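Local coordinates for penicillin-binding protein 2 (Pbp2) (Helicobacter pylori, PDB 5LP5), which probably cross-links peptidoglycan as a penicillin-binding transpeptidase involved in cell shape, and forms a complex with the cell-shape protein MreC, at residues N156-H161 with L235-Q240; G252-M257 with G268-Y273; E47-T52 with V223-N228; N196-G201 with N229-S234; P334-I339 with F371-L376. All coordinates share one frame; numbering follows the deposited sequence.

Contact 1. Residues N156-H161 with L235-Q240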
# COMPACT_ATOMS: atom_id res chain seq x y z
N ASN A 156 12.68 1.68 -7.01
CA ASN A 156 12.54 2.55 -8.16
C ASN A 156 12.63 1.88 -9.53
O ASN A 156 11.62 1.36 -10.01
CB ASN A 156 13.51 3.73 -8.05
CG ASN A 156 13.11 4.68 -6.95
OD1 ASN A 156 12.10 5.38 -7.05
ND2 ASN A 156 13.85 4.65 -5.88
N ALA A 157 13.80 1.91 -10.16
CA ALA A 157 13.97 1.39 -11.52
C ALA A 157 14.58 -0.00 -11.55
O ALA A 157 14.93 -0.52 -12.61
CB ALA A 157 14.80 2.34 -12.37
N LEU A 158 14.70 -0.62 -10.39
CA LEU A 158 15.17 -1.98 -10.32
C LEU A 158 14.12 -2.89 -10.92
O LEU A 158 12.99 -2.89 -10.47
CB LEU A 158 15.46 -2.39 -8.88
CG LEU A 158 16.12 -3.76 -8.78
CD1 LEU A 158 17.55 -3.70 -9.28
CD2 LEU A 158 16.06 -4.25 -7.34
N ALA A 159 14.52 -3.65 -11.94
CA ALA A 159 13.66 -4.68 -12.55
C ALA A 159 12.37 -4.09 -13.07
O ALA A 159 11.35 -4.77 -13.16
CB ALA A 159 13.36 -5.79 -11.54
N SER A 160 12.43 -2.82 -13.42
CA SER A 160 11.25 -2.12 -13.90
C SER A 160 10.55 -2.85 -15.04
O SER A 160 9.33 -2.75 -15.17
CB SER A 160 11.62 -0.69 -14.31
OG SER A 160 12.32 -0.62 -15.55
N HIS A 161 11.31 -3.58 -15.85
CA HIS A 161 10.72 -4.27 -17.00
C HIS A 161 10.17 -5.64 -16.62
O HIS A 161 9.51 -6.29 -17.41
CB HIS A 161 11.72 -4.37 -18.17
CG HIS A 161 11.90 -3.08 -18.92
ND1 HIS A 161 12.99 -2.26 -18.71
CD2 HIS A 161 11.15 -2.48 -19.87
CE1 HIS A 161 12.89 -1.21 -19.51
NE2 HIS A 161 11.78 -1.31 -20.21
N LEU A 235 13.37 -13.64 -8.62
CA LEU A 235 14.50 -12.72 -8.65
C LEU A 235 15.27 -12.70 -7.33
O LEU A 235 14.70 -12.90 -6.28
CB LEU A 235 14.02 -11.30 -8.95
CG LEU A 235 13.38 -11.00 -10.29
CD1 LEU A 235 12.97 -9.53 -10.28
CD2 LEU A 235 14.33 -11.27 -11.43
N ASP A 236 16.57 -12.43 -7.39
CA ASP A 236 17.34 -12.08 -6.21
C ASP A 236 17.77 -10.64 -6.34
O ASP A 236 18.48 -10.28 -7.24
CB ASP A 236 18.56 -12.98 -6.08
CG ASP A 236 19.36 -12.72 -4.77
OD1 ASP A 236 19.30 -11.58 -4.23
OD2 ASP A 236 20.07 -13.65 -4.31
N LYS A 237 17.34 -9.83 -5.40
CA LYS A 237 17.57 -8.38 -5.42
C LYS A 237 19.06 -8.00 -5.50
O LYS A 237 19.41 -6.99 -6.11
CB LYS A 237 16.93 -7.75 -4.17
CG LYS A 237 17.18 -6.28 -4.00
CD LYS A 237 16.67 -5.81 -2.64
CE LYS A 237 17.11 -4.38 -2.40
NZ LYS A 237 16.41 -3.70 -1.28
N ARG A 238 19.92 -8.81 -4.90
CA ARG A 238 21.35 -8.53 -4.95
C ARG A 238 21.88 -8.76 -6.36
O ARG A 238 22.58 -7.92 -6.92
CB ARG A 238 22.10 -9.40 -3.95
CG ARG A 238 21.77 -9.07 -2.50
CD ARG A 238 22.13 -10.22 -1.55
NE ARG A 238 21.33 -11.40 -1.84
CZ ARG A 238 21.52 -12.60 -1.31
NH1 ARG A 238 22.49 -12.79 -0.42
NH2 ARG A 238 20.75 -13.62 -1.66
N LEU A 239 21.53 -9.91 -6.92
CA LEU A 239 21.95 -10.27 -8.27
C LEU A 239 21.49 -9.26 -9.32
O LEU A 239 22.23 -9.01 -10.27
CB LEU A 239 21.43 -11.65 -8.63
CG LEU A 239 22.03 -12.83 -7.88
CD1 LEU A 239 21.40 -14.13 -8.37
CD2 LEU A 239 23.54 -12.90 -8.03
N GLN A 240 20.29 -8.70 -9.17
CA GLN A 240 19.80 -7.66 -10.09
C GLN A 240 20.55 -6.35 -9.93
O GLN A 240 20.79 -5.64 -10.91
CB GLN A 240 18.31 -7.39 -9.93
CG GLN A 240 17.40 -8.26 -10.82
CD GLN A 240 17.01 -7.64 -12.15
OE1 GLN A 240 16.65 -8.36 -13.06
NE2 GLN A 240 17.05 -6.31 -12.27
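Leu158 and Ala159 reach across to one flank of helix 237-246 and to the residue that leads into it. Leu158 uses both methyl groups. Leu158 CD1 meets Gln240 CB at 3.8 Å, and Leu158 CD2 lies 4.1 Å from Lys237 CG. CG of Leu158 is anti to the backbone N (chi1 -174°), which carries the methyls forward to the first turn of the helix. The Leu158 and Lys237 side chains lie roughly perpendicular to each other. Ala159 fills the neighbouring place. Ala159 CB is 4.0 Å from Leu235 CD1 and 3.8 Å from Gln240 NE2. The amide of Gln240 therefore lies beside the alanine methyl, with no hydrogen bond across the contact. The Gln240 chain turns at its CB-CG bond, and Gln240 OE1 accepts instead from the backbone N of Ala267.

Behind these groups lie a turn and two helix starts. Ala157 to Ser160 forms a type II turn, and Ala159 is the N-cap of helix 160-163. Asp236 is the N-cap of the other helix. Asp236 OD1 accepts from Arg238 N at 2.9 Å and from Arg238 NE at 3.1 Å, the latter on the syn lone pair. Arg238 NH2 completes a salt bridge to Asp236 OD2, which also bonds to Tyr587 OH. Further along helix 237-246, Leu158 touches Lys241 and Asp244, while Leu239 packs on strand 264-270 and helix 572-584.

Contact 2. Residues G252-M257 with G268-Y273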
# COMPACT_ATOMS: atom_id res chain seq x y z
N GLY A 252 21.07 -2.95 -23.52
CA GLY A 252 21.01 -4.38 -23.83
C GLY A 252 20.15 -5.10 -22.83
O GLY A 252 19.15 -4.56 -22.38
N ALA A 253 20.54 -6.33 -22.49
CA ALA A 253 19.74 -7.17 -21.62
C ALA A 253 20.56 -8.32 -21.04
O ALA A 253 21.48 -8.81 -21.69
CB ALA A 253 18.55 -7.73 -22.36
N ILE A 254 20.19 -8.73 -19.83
CA ILE A 254 20.90 -9.81 -19.13
C ILE A 254 19.98 -10.73 -18.32
O ILE A 254 19.02 -10.29 -17.70
CB ILE A 254 22.01 -9.26 -18.24
CG1 ILE A 254 22.76 -10.41 -17.57
CG2 ILE A 254 21.46 -8.30 -17.20
CD1 ILE A 254 24.09 -9.98 -17.02
N LEU A 255 20.29 -12.02 -18.34
CA LEU A 255 19.40 -13.05 -17.82
C LEU A 255 20.18 -14.12 -17.12
O LEU A 255 21.14 -14.63 -17.66
CB LEU A 255 18.64 -13.72 -18.95
CG LEU A 255 17.52 -12.93 -19.63
CD1 LEU A 255 17.13 -13.61 -20.93
CD2 LEU A 255 16.33 -12.83 -18.69
N VAL A 256 19.75 -14.45 -15.91
CA VAL A 256 20.28 -15.60 -15.19
C VAL A 256 19.12 -16.54 -14.95
O VAL A 256 18.03 -16.08 -14.58
CB VAL A 256 20.90 -15.20 -13.84
CG1 VAL A 256 21.30 -16.43 -13.06
CG2 VAL A 256 22.10 -14.30 -14.05
N MET A 257 19.34 -17.83 -15.14
CA MET A 257 18.26 -18.79 -14.98
C MET A 257 18.67 -20.13 -14.41
O MET A 257 19.58 -20.77 -14.88
CB MET A 257 17.59 -19.04 -16.32
CG MET A 257 16.42 -20.01 -16.22
SD MET A 257 15.59 -20.36 -17.79
CE MET A 257 16.85 -21.26 -18.68
N GLY A 268 17.40 -8.13 -16.66
CA GLY A 268 17.62 -6.72 -16.85
C GLY A 268 17.38 -6.29 -18.27
O GLY A 268 17.73 -7.01 -19.20
N SER A 269 16.78 -5.12 -18.45
CA SER A 269 16.65 -4.50 -19.76
C SER A 269 17.06 -3.05 -19.66
O SER A 269 16.51 -2.32 -18.85
CB SER A 269 15.21 -4.60 -20.30
OG SER A 269 15.03 -3.73 -21.43
N TYR A 270 18.00 -2.63 -20.50
CA TYR A 270 18.69 -1.36 -20.27
C TYR A 270 18.66 -0.42 -21.45
O TYR A 270 19.12 -0.76 -22.55
CB TYR A 270 20.13 -1.62 -19.84
CG TYR A 270 20.16 -2.52 -18.64
CD1 TYR A 270 20.02 -2.00 -17.36
CD2 TYR A 270 20.27 -3.90 -18.78
CE1 TYR A 270 20.01 -2.84 -16.24
CE2 TYR A 270 20.26 -4.74 -17.68
CZ TYR A 270 20.13 -4.20 -16.42
OH TYR A 270 20.14 -4.99 -15.31
N PRO A 271 18.13 0.79 -21.22
CA PRO A 271 17.74 1.36 -19.94
C PRO A 271 16.49 0.79 -19.29
O PRO A 271 15.52 0.52 -19.97
CB PRO A 271 17.44 2.83 -20.27
CG PRO A 271 17.92 3.07 -21.65
CD PRO A 271 17.95 1.75 -22.32
N GLU A 272 16.54 0.62 -17.96
CA GLU A 272 15.33 0.48 -17.14
C GLU A 272 14.72 1.89 -16.94
O GLU A 272 15.32 2.88 -17.35
CB GLU A 272 15.67 -0.16 -15.77
CG GLU A 272 16.37 -1.52 -15.79
CD GLU A 272 15.42 -2.70 -15.86
OE1 GLU A 272 14.21 -2.47 -16.06
OE2 GLU A 272 15.88 -3.86 -15.72
N TYR A 273 13.53 1.98 -16.33
CA TYR A 273 12.91 3.27 -15.98
C TYR A 273 12.26 3.20 -14.60
O TYR A 273 12.03 2.11 -14.09
CB TYR A 273 11.87 3.70 -17.03
CG TYR A 273 10.68 2.78 -17.18
CD1 TYR A 273 9.47 3.06 -16.54
CD2 TYR A 273 10.75 1.62 -17.95
CE1 TYR A 273 8.37 2.20 -16.66
CE2 TYR A 273 9.66 0.77 -18.07
CZ TYR A 273 8.47 1.07 -17.42
OH TYR A 273 7.41 0.20 -17.53
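Gly268 N donates to Ile254 O at 2.9 Å, with a nearly straight N-H...O angle of 164°. This bond belongs to a beta hairpin of strands 252-258 and 264-270, at one edge of the five-stranded antiparallel sheet of the transpeptidase domain. The return bond, Ile254 N to Gly268 O, measures 3.1 Å, and its donor is tilted from the carbonyl plane. One more hydrogen-bonded pair follows at Gly252 and Tyr270. Tyr270 N donates to Gly252 O at 2.9 Å, and Gly252 N donates to Tyr270 O on a lone pair in the carbonyl plane. Between them Ala253 and Ser269 form a non-hydrogen-bonded pair, their side chains on the same face of the sheet. Ala253 CA makes a CA-H...O contact with Gly268 O there.

Ile254 and Tyr270 occupy the other face. Ile254 CG2 approaches the edge of the tyrosine ring and lies 3.8 Å from Tyr270 CE2. Tyr270 CG is anti to the carbonyl carbon (chi1 -55°), which turns the ring back along its own strand over Gly268. The hydroxyl then bonds to Asp244, and Phe247 stacks on the ring. Past the strand, a cis peptide bond precedes Pro271 and the chain turns. Glu272 folds back, and Ser269 N donates to Glu272 OE2 at 3.1 Å, from well above the carboxylate plane.

Contact 3. Residues E47-T52 with V223-N228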
# COMPACT_ATOMS: atom_id res chain seq x y z
N GLU A 47 -22.13 -2.27 1.62
CA GLU A 47 -20.81 -1.69 1.80
C GLU A 47 -19.78 -2.69 1.34
O GLU A 47 -19.71 -3.80 1.88
CB GLU A 47 -20.58 -1.34 3.26
CG GLU A 47 -19.41 -0.42 3.52
CD GLU A 47 -19.66 0.51 4.70
OE1 GLU A 47 -20.48 0.15 5.59
OE2 GLU A 47 -19.05 1.60 4.74
N PHE A 48 -19.01 -2.33 0.32
CA PHE A 48 -18.01 -3.25 -0.20
C PHE A 48 -16.76 -3.26 0.67
O PHE A 48 -16.38 -2.24 1.24
CB PHE A 48 -17.63 -2.89 -1.63
CG PHE A 48 -18.74 -3.08 -2.61
CD1 PHE A 48 -19.07 -4.34 -3.06
CD2 PHE A 48 -19.44 -2.00 -3.09
CE1 PHE A 48 -20.10 -4.53 -3.95
CE2 PHE A 48 -20.46 -2.17 -4.00
CZ PHE A 48 -20.79 -3.44 -4.43
N LEU A 49 -16.11 -4.41 0.73
CA LEU A 49 -14.90 -4.59 1.51
C LEU A 49 -13.81 -4.91 0.52
O LEU A 49 -13.75 -6.01 -0.02
CB LEU A 49 -15.05 -5.75 2.50
CG LEU A 49 -16.26 -5.74 3.45
CD1 LEU A 49 -16.59 -7.17 3.87
CD2 LEU A 49 -16.03 -4.84 4.66
N VAL A 50 -12.97 -3.92 0.26
CA VAL A 50 -12.03 -3.94 -0.87
C VAL A 50 -10.62 -4.22 -0.39
O VAL A 50 -10.02 -3.37 0.24
CB VAL A 50 -12.02 -2.58 -1.61
CG1 VAL A 50 -11.20 -2.69 -2.88
CG2 VAL A 50 -13.43 -2.07 -1.89
N PRO A 51 -10.05 -5.38 -0.74
CA PRO A 51 -8.75 -5.72 -0.17
C PRO A 51 -7.61 -4.92 -0.74
O PRO A 51 -7.70 -4.46 -1.85
CB PRO A 51 -8.59 -7.20 -0.51
CG PRO A 51 -9.39 -7.38 -1.76
CD PRO A 51 -10.53 -6.40 -1.69
N THR A 52 -6.56 -4.75 0.05
CA THR A 52 -5.40 -3.94 -0.34
C THR A 52 -4.62 -4.73 -1.37
O THR A 52 -4.49 -5.94 -1.25
CB THR A 52 -4.51 -3.60 0.90
OG1 THR A 52 -3.58 -2.55 0.58
CG2 THR A 52 -3.74 -4.83 1.41
N VAL A 223 -19.93 -11.30 3.29
CA VAL A 223 -19.06 -12.12 2.49
C VAL A 223 -17.68 -11.50 2.64
O VAL A 223 -17.50 -10.32 2.37
CB VAL A 223 -19.49 -12.10 1.02
CG1 VAL A 223 -18.44 -12.74 0.14
CG2 VAL A 223 -20.83 -12.81 0.85
N LEU A 224 -16.70 -12.26 3.09
CA LEU A 224 -15.35 -11.70 3.30
C LEU A 224 -14.51 -11.58 2.02
O LEU A 224 -14.68 -12.34 1.07
CB LEU A 224 -14.57 -12.56 4.30
CG LEU A 224 -15.08 -12.59 5.73
CD1 LEU A 224 -14.19 -13.56 6.47
CD2 LEU A 224 -15.03 -11.20 6.36
N PRO A 225 -13.59 -10.61 2.01
CA PRO A 225 -12.70 -10.46 0.86
C PRO A 225 -11.55 -11.43 0.96
O PRO A 225 -11.25 -11.90 2.05
CB PRO A 225 -12.18 -9.05 1.01
CG PRO A 225 -12.15 -8.85 2.49
CD PRO A 225 -13.29 -9.63 3.07
N SER A 226 -10.92 -11.72 -0.17
CA SER A 226 -9.73 -12.55 -0.18
C SER A 226 -8.63 -11.85 0.61
O SER A 226 -8.68 -10.64 0.84
CB SER A 226 -9.27 -12.84 -1.61
OG SER A 226 -8.57 -11.74 -2.17
N THR A 227 -7.64 -12.61 1.05
CA THR A 227 -6.61 -12.06 1.93
C THR A 227 -5.20 -12.32 1.42
O THR A 227 -4.45 -11.38 1.19
CB THR A 227 -6.79 -12.57 3.37
OG1 THR A 227 -7.42 -13.86 3.34
CG2 THR A 227 -7.67 -11.60 4.20
N ASN A 228 -4.82 -13.59 1.22
CA ASN A 228 -3.47 -13.89 0.70
C ASN A 228 -3.38 -13.53 -0.78
O ASN A 228 -3.56 -14.37 -1.67
CB ASN A 228 -3.06 -15.35 0.97
CG ASN A 228 -2.57 -15.59 2.41
OD1 ASN A 228 -2.00 -14.70 3.05
ND2 ASN A 228 -2.80 -16.79 2.91
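Leu49 and Pro51 face Pro225 through apolar contacts. Leu49 CD1 is 4.2 Å from Pro225 CD, and the two side chains meet at an angle. The Leu49 torsion matters here: with CG anti to the carbonyl carbon (chi1 -53°), CD1 is carried toward the other chain segment. Pro51 CD lies 4.1 Å from Pro225 CB. The two proline rings lie alongside one another, pointing opposite ways.

A second set of contacts joins carbon atoms to backbone carbonyl oxygens. Leu49 CD1 touches Val223 O at 3.6 Å. Pro225 CB returns the contact to Leu49 O, also at 3.6 Å. Further along, Pro51 CB is 3.7 Å from Ser226 O. No hydrogen bond spans the two segments.

These residues mark the exit from a three-stranded antiparallel sheet. Strands 43-49 and 216-223 are its outer strands in this chain, and strand 204-210 runs between them. Leu49 and Val223 therefore each pair by backbone bonds with the middle strand, at Gly204 and Tyr205, rather than with each other. Beyond the sheet the two chain segments continue side by side as loops.

A backbone hydrogen bond leads outward from Ser226 to Lys202. Contact with the partner protein is made here too: Tyr220 of the MreC chain packs on Leu49, Thr52 and Pro225.

Contact 4. Residues N196-G201 with N229-S234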
# COMPACT_ATOMS: atom_id res chain seq x y z
N ASN A 196 -2.56 -9.64 -12.43
CA ASN A 196 -3.47 -8.61 -11.88
C ASN A 196 -4.55 -9.21 -11.01
O ASN A 196 -4.77 -8.77 -9.89
CB ASN A 196 -4.15 -7.83 -12.98
CG ASN A 196 -4.80 -6.57 -12.45
OD1 ASN A 196 -4.11 -5.64 -12.07
ND2 ASN A 196 -6.13 -6.52 -12.43
N LYS A 197 -5.24 -10.22 -11.55
CA LYS A 197 -6.30 -10.89 -10.82
C LYS A 197 -5.86 -11.36 -9.45
O LYS A 197 -6.56 -11.12 -8.47
CB LYS A 197 -6.82 -12.08 -11.61
CG LYS A 197 -7.63 -11.68 -12.81
CD LYS A 197 -8.54 -12.81 -13.25
CE LYS A 197 -9.23 -12.49 -14.58
NZ LYS A 197 -8.24 -12.35 -15.69
N LEU A 198 -4.71 -12.02 -9.40
CA LEU A 198 -4.14 -12.46 -8.12
C LEU A 198 -3.89 -11.28 -7.18
O LEU A 198 -4.42 -11.24 -6.08
CB LEU A 198 -2.83 -13.23 -8.36
CG LEU A 198 -2.05 -13.67 -7.12
CD1 LEU A 198 -2.84 -14.71 -6.38
CD2 LEU A 198 -0.67 -14.22 -7.46
N LEU A 199 -3.09 -10.33 -7.65
CA LEU A 199 -2.62 -9.21 -6.82
C LEU A 199 -3.77 -8.36 -6.28
O LEU A 199 -3.72 -7.86 -5.14
CB LEU A 199 -1.64 -8.34 -7.61
CG LEU A 199 -0.29 -9.03 -7.85
CD1 LEU A 199 0.48 -8.37 -8.99
CD2 LEU A 199 0.52 -9.04 -6.56
N GLN A 200 -4.79 -8.21 -7.11
CA GLN A 200 -5.94 -7.39 -6.77
C GLN A 200 -6.82 -8.06 -5.74
O GLN A 200 -7.38 -7.41 -4.87
CB GLN A 200 -6.77 -7.11 -8.02
CG GLN A 200 -7.86 -6.09 -7.79
CD GLN A 200 -8.17 -5.31 -9.04
OE1 GLN A 200 -8.72 -5.85 -10.00
NE2 GLN A 200 -7.79 -4.03 -9.03
N GLY A 201 -6.96 -9.37 -5.85
CA GLY A 201 -7.84 -10.11 -4.95
C GLY A 201 -9.31 -9.96 -5.29
O GLY A 201 -9.67 -9.38 -6.30
N ASN A 229 -3.13 -12.25 -1.03
CA ASN A 229 -3.02 -11.69 -2.37
C ASN A 229 -1.57 -11.42 -2.78
O ASN A 229 -1.32 -10.99 -3.89
CB ASN A 229 -3.84 -10.41 -2.47
CG ASN A 229 -5.33 -10.64 -2.23
OD1 ASN A 229 -5.90 -11.70 -2.56
ND2 ASN A 229 -5.98 -9.65 -1.65
N HIS A 230 -0.63 -11.71 -1.89
CA HIS A 230 0.81 -11.46 -2.13
C HIS A 230 1.37 -12.38 -3.20
O HIS A 230 0.80 -13.43 -3.51
CB HIS A 230 1.62 -11.69 -0.86
CG HIS A 230 1.68 -13.14 -0.47
ND1 HIS A 230 0.63 -13.77 0.17
CD2 HIS A 230 2.62 -14.09 -0.70
CE1 HIS A 230 0.94 -15.04 0.36
NE2 HIS A 230 2.14 -15.26 -0.16
N LEU A 231 2.52 -12.00 -3.75
CA LEU A 231 3.16 -12.77 -4.83
C LEU A 231 4.67 -12.75 -4.69
O LEU A 231 5.31 -11.70 -4.58
CB LEU A 231 2.77 -12.21 -6.21
CG LEU A 231 3.37 -12.87 -7.46
CD1 LEU A 231 2.96 -14.33 -7.59
CD2 LEU A 231 2.93 -12.11 -8.70
N GLN A 232 5.25 -13.94 -4.72
CA GLN A 232 6.69 -14.09 -4.60
C GLN A 232 7.34 -14.44 -5.95
O GLN A 232 6.93 -15.39 -6.62
CB GLN A 232 7.02 -15.16 -3.56
CG GLN A 232 8.40 -15.01 -2.98
CD GLN A 232 8.88 -16.22 -2.22
OE1 GLN A 232 8.23 -17.28 -2.21
NE2 GLN A 232 10.04 -16.07 -1.58
N LEU A 233 8.37 -13.66 -6.30
CA LEU A 233 9.13 -13.84 -7.54
C LEU A 233 10.49 -14.45 -7.25
O LEU A 233 11.04 -14.29 -6.15
CB LEU A 233 9.36 -12.51 -8.26
CG LEU A 233 8.15 -11.63 -8.55
CD1 LEU A 233 8.56 -10.44 -9.38
CD2 LEU A 233 7.09 -12.43 -9.28
N SER A 234 11.05 -15.09 -8.26
CA SER A 234 12.32 -15.80 -8.15
C SER A 234 13.55 -14.90 -8.23
O SER A 234 14.65 -15.34 -7.93
CB SER A 234 12.41 -16.86 -9.23
OG SER A 234 12.15 -16.30 -10.51
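Leu199 and Asn229 bring the two backbones to 5.1 Å between Leu199 CA and Asn229 CA, where the end of helix 196-200 meets the chain leading into strand 231-232. That short strand runs parallel to strand 56-57 in a mixed sheet, and the contact sets the short helix against the chain entering it. Leu231 points to the helix and meets two leucines. Leu198 CD2 touches Leu231 CD1 at 3.6 Å. Leu199 CD2 comes to 3.9 Å from Leu231 CB. Both leucines approach Leu231 crosswise. Leu198 extends with CG anti to the backbone N (chi1 175°), which brings CD2 to the strand. Ile191 of helix 190-194 also packs on Leu231.

Asn229 packs against the C-terminal end of the helix. Asn229 CB is 3.7 Å from both Leu198 O and Leu199 O. Gly201 leaves the helix with positive phi (77°), which favours glycine, and its bare CA faces the asparagine amide. Gly201 CA sits 3.5 Å from Asn229 OD1, the oxygen that bonds to Ser226 OG.

Contact 5. Residues P334-I339 with F371-L376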
# COMPACT_ATOMS: atom_id res chain seq x y z
N PRO A 334 39.13 -28.77 -44.36
CA PRO A 334 39.94 -27.55 -44.50
C PRO A 334 39.13 -26.24 -44.42
O PRO A 334 38.08 -26.11 -45.03
CB PRO A 334 40.61 -27.71 -45.88
CG PRO A 334 39.82 -28.75 -46.59
CD PRO A 334 39.19 -29.63 -45.56
N THR A 335 39.64 -25.28 -43.65
CA THR A 335 38.92 -24.04 -43.36
C THR A 335 39.73 -22.81 -43.75
O THR A 335 40.43 -22.22 -42.92
CB THR A 335 38.55 -23.97 -41.87
OG1 THR A 335 37.71 -25.09 -41.54
CG2 THR A 335 37.79 -22.69 -41.53
N PRO A 336 39.65 -22.42 -45.03
CA PRO A 336 40.32 -21.22 -45.53
C PRO A 336 39.61 -19.93 -45.13
O PRO A 336 38.52 -19.99 -44.53
CB PRO A 336 40.26 -21.40 -47.04
CG PRO A 336 39.07 -22.26 -47.27
CD PRO A 336 39.00 -23.18 -46.10
N PRO A 337 40.22 -18.77 -45.45
CA PRO A 337 39.63 -17.46 -45.15
C PRO A 337 38.24 -17.24 -45.73
O PRO A 337 37.48 -16.44 -45.21
CB PRO A 337 40.63 -16.47 -45.78
CG PRO A 337 41.92 -17.20 -45.77
CD PRO A 337 41.57 -18.64 -46.02
N PHE A 338 37.91 -17.94 -46.81
CA PHE A 338 36.61 -17.81 -47.45
C PHE A 338 36.32 -19.03 -48.32
O PHE A 338 37.16 -19.92 -48.43
CB PHE A 338 36.56 -16.52 -48.30
CG PHE A 338 37.56 -16.49 -49.44
CD1 PHE A 338 37.24 -17.03 -50.68
CD2 PHE A 338 38.82 -15.91 -49.27
CE1 PHE A 338 38.15 -17.00 -51.72
CE2 PHE A 338 39.73 -15.87 -50.31
CZ PHE A 338 39.40 -16.42 -51.54
N ILE A 339 35.14 -19.07 -48.91
CA ILE A 339 34.84 -20.02 -50.00
C ILE A 339 34.13 -19.30 -51.13
O ILE A 339 33.57 -18.21 -50.94
CB ILE A 339 33.99 -21.23 -49.55
CG1 ILE A 339 32.67 -20.78 -48.94
CG2 ILE A 339 34.75 -22.06 -48.53
CD1 ILE A 339 31.68 -21.91 -48.75
N PHE A 371 30.54 -24.31 -41.27
CA PHE A 371 29.08 -24.23 -41.38
C PHE A 371 28.66 -23.83 -42.77
O PHE A 371 27.64 -24.30 -43.26
CB PHE A 371 28.50 -23.28 -40.32
CG PHE A 371 28.81 -23.69 -38.91
CD1 PHE A 371 28.07 -24.69 -38.28
CD2 PHE A 371 29.85 -23.11 -38.21
CE1 PHE A 371 28.37 -25.09 -36.99
CE2 PHE A 371 30.15 -23.51 -36.93
CZ PHE A 371 29.41 -24.50 -36.32
N TYR A 372 29.44 -22.97 -43.42
CA TYR A 372 29.21 -22.69 -44.83
C TYR A 372 29.23 -23.98 -45.67
O TYR A 372 28.35 -24.22 -46.49
CB TYR A 372 30.24 -21.70 -45.38
CG TYR A 372 30.12 -20.25 -44.91
CD1 TYR A 372 28.87 -19.66 -44.70
CD2 TYR A 372 31.25 -19.46 -44.71
CE1 TYR A 372 28.76 -18.34 -44.28
CE2 TYR A 372 31.15 -18.15 -44.30
CZ TYR A 372 29.91 -17.59 -44.08
OH TYR A 372 29.81 -16.29 -43.66
N LYS A 373 30.25 -24.80 -45.45
CA LYS A 373 30.46 -25.99 -46.27
C LYS A 373 29.37 -27.04 -46.10
O LYS A 373 28.79 -27.50 -47.09
CB LYS A 373 31.84 -26.61 -46.00
CG LYS A 373 32.93 -25.98 -46.84
CD LYS A 373 34.25 -26.69 -46.61
CE LYS A 373 35.39 -26.05 -47.39
NZ LYS A 373 36.69 -26.72 -47.12
N PHE A 374 29.09 -27.43 -44.86
CA PHE A 374 28.05 -28.44 -44.62
C PHE A 374 26.65 -27.87 -44.88
O PHE A 374 25.70 -28.62 -45.12
CB PHE A 374 28.15 -29.04 -43.21
CG PHE A 374 29.32 -29.98 -43.04
CD1 PHE A 374 29.27 -31.29 -43.52
CD2 PHE A 374 30.49 -29.56 -42.40
CE1 PHE A 374 30.36 -32.15 -43.37
CE2 PHE A 374 31.57 -30.42 -42.23
CZ PHE A 374 31.51 -31.72 -42.72
N GLY A 375 26.55 -26.54 -44.84
CA GLY A 375 25.31 -25.83 -45.15
C GLY A 375 24.90 -26.02 -46.60
O GLY A 375 23.71 -26.00 -46.92
N LEU A 376 25.90 -26.19 -47.47
CA LEU A 376 25.67 -26.53 -48.88
C LEU A 376 24.92 -27.87 -49.03
O LEU A 376 24.09 -28.04 -49.92
CB LEU A 376 27.00 -26.60 -49.65
CG LEU A 376 27.76 -25.28 -49.80
CD1 LEU A 376 29.19 -25.53 -50.25
CD2 LEU A 376 27.05 -24.35 -50.76
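Helix 369-377 of the transpeptidase domain carries this contact, set against a proline-rich segment that runs into strand 338-340. That strand pairs with strand 345-347 in a small antiparallel hairpin. Lys373 extends from the helix, fully stretched beyond CG, and Lys373 NZ donates to Pro334 O at 2.6 Å. The donor is tilted 16° from the carbonyl plane, with a C=O...N angle of 147°. The ammonium also lies beside the proline ring, with Lys373 NZ 3.8 Å from Pro334 CG.

Ile339 packs against the same side of the helix with both branches. Ile339 CD1 meets Tyr372 CB at 3.7 Å. Ile339 CG2 rests 4.2 Å from Lys373 CE, so the lysine chain is flanked by an apolar group as it passes. The Tyr372 hydroxyl bonds to Arg347 O, a backbone atom of the hairpin's other strand.

The site is at the surface, but the helix also faces inward. Phe371 touches Lys314, part of a sequence pattern (SxxK) consistent with the active site of this family. The bond from Lys373 ties helix 369-377 to the end of strand 333-334. Its acceptor is a neutral carbonyl, so this partner probably leaves the lysine's positive charge uncompensated.

In the fold
The second segments of contacts 3, 4 and 1 adjoin in the sequence, 223-228, 229-234 and 235-240, and lead toward the transpeptidase domain. Contacts 3 and 4 touch, with centres 15 Å apart, and their segments alternate along the sequence. Contact 4 lies nested within the loop closed by contact 1. Contact 1 touches contact 2, at a centre distance of 9 Å, so the N-terminal region meets the loop that follows the edge strand 264-270 of the transpeptidase sheet. Contact 5 comes last and shares that domain with contact 2, about 35 Å away between centres. Contacts 3 and 5 are about 67 Å apart between centres: the MreC-contacting end is remote from the helix of contact 5.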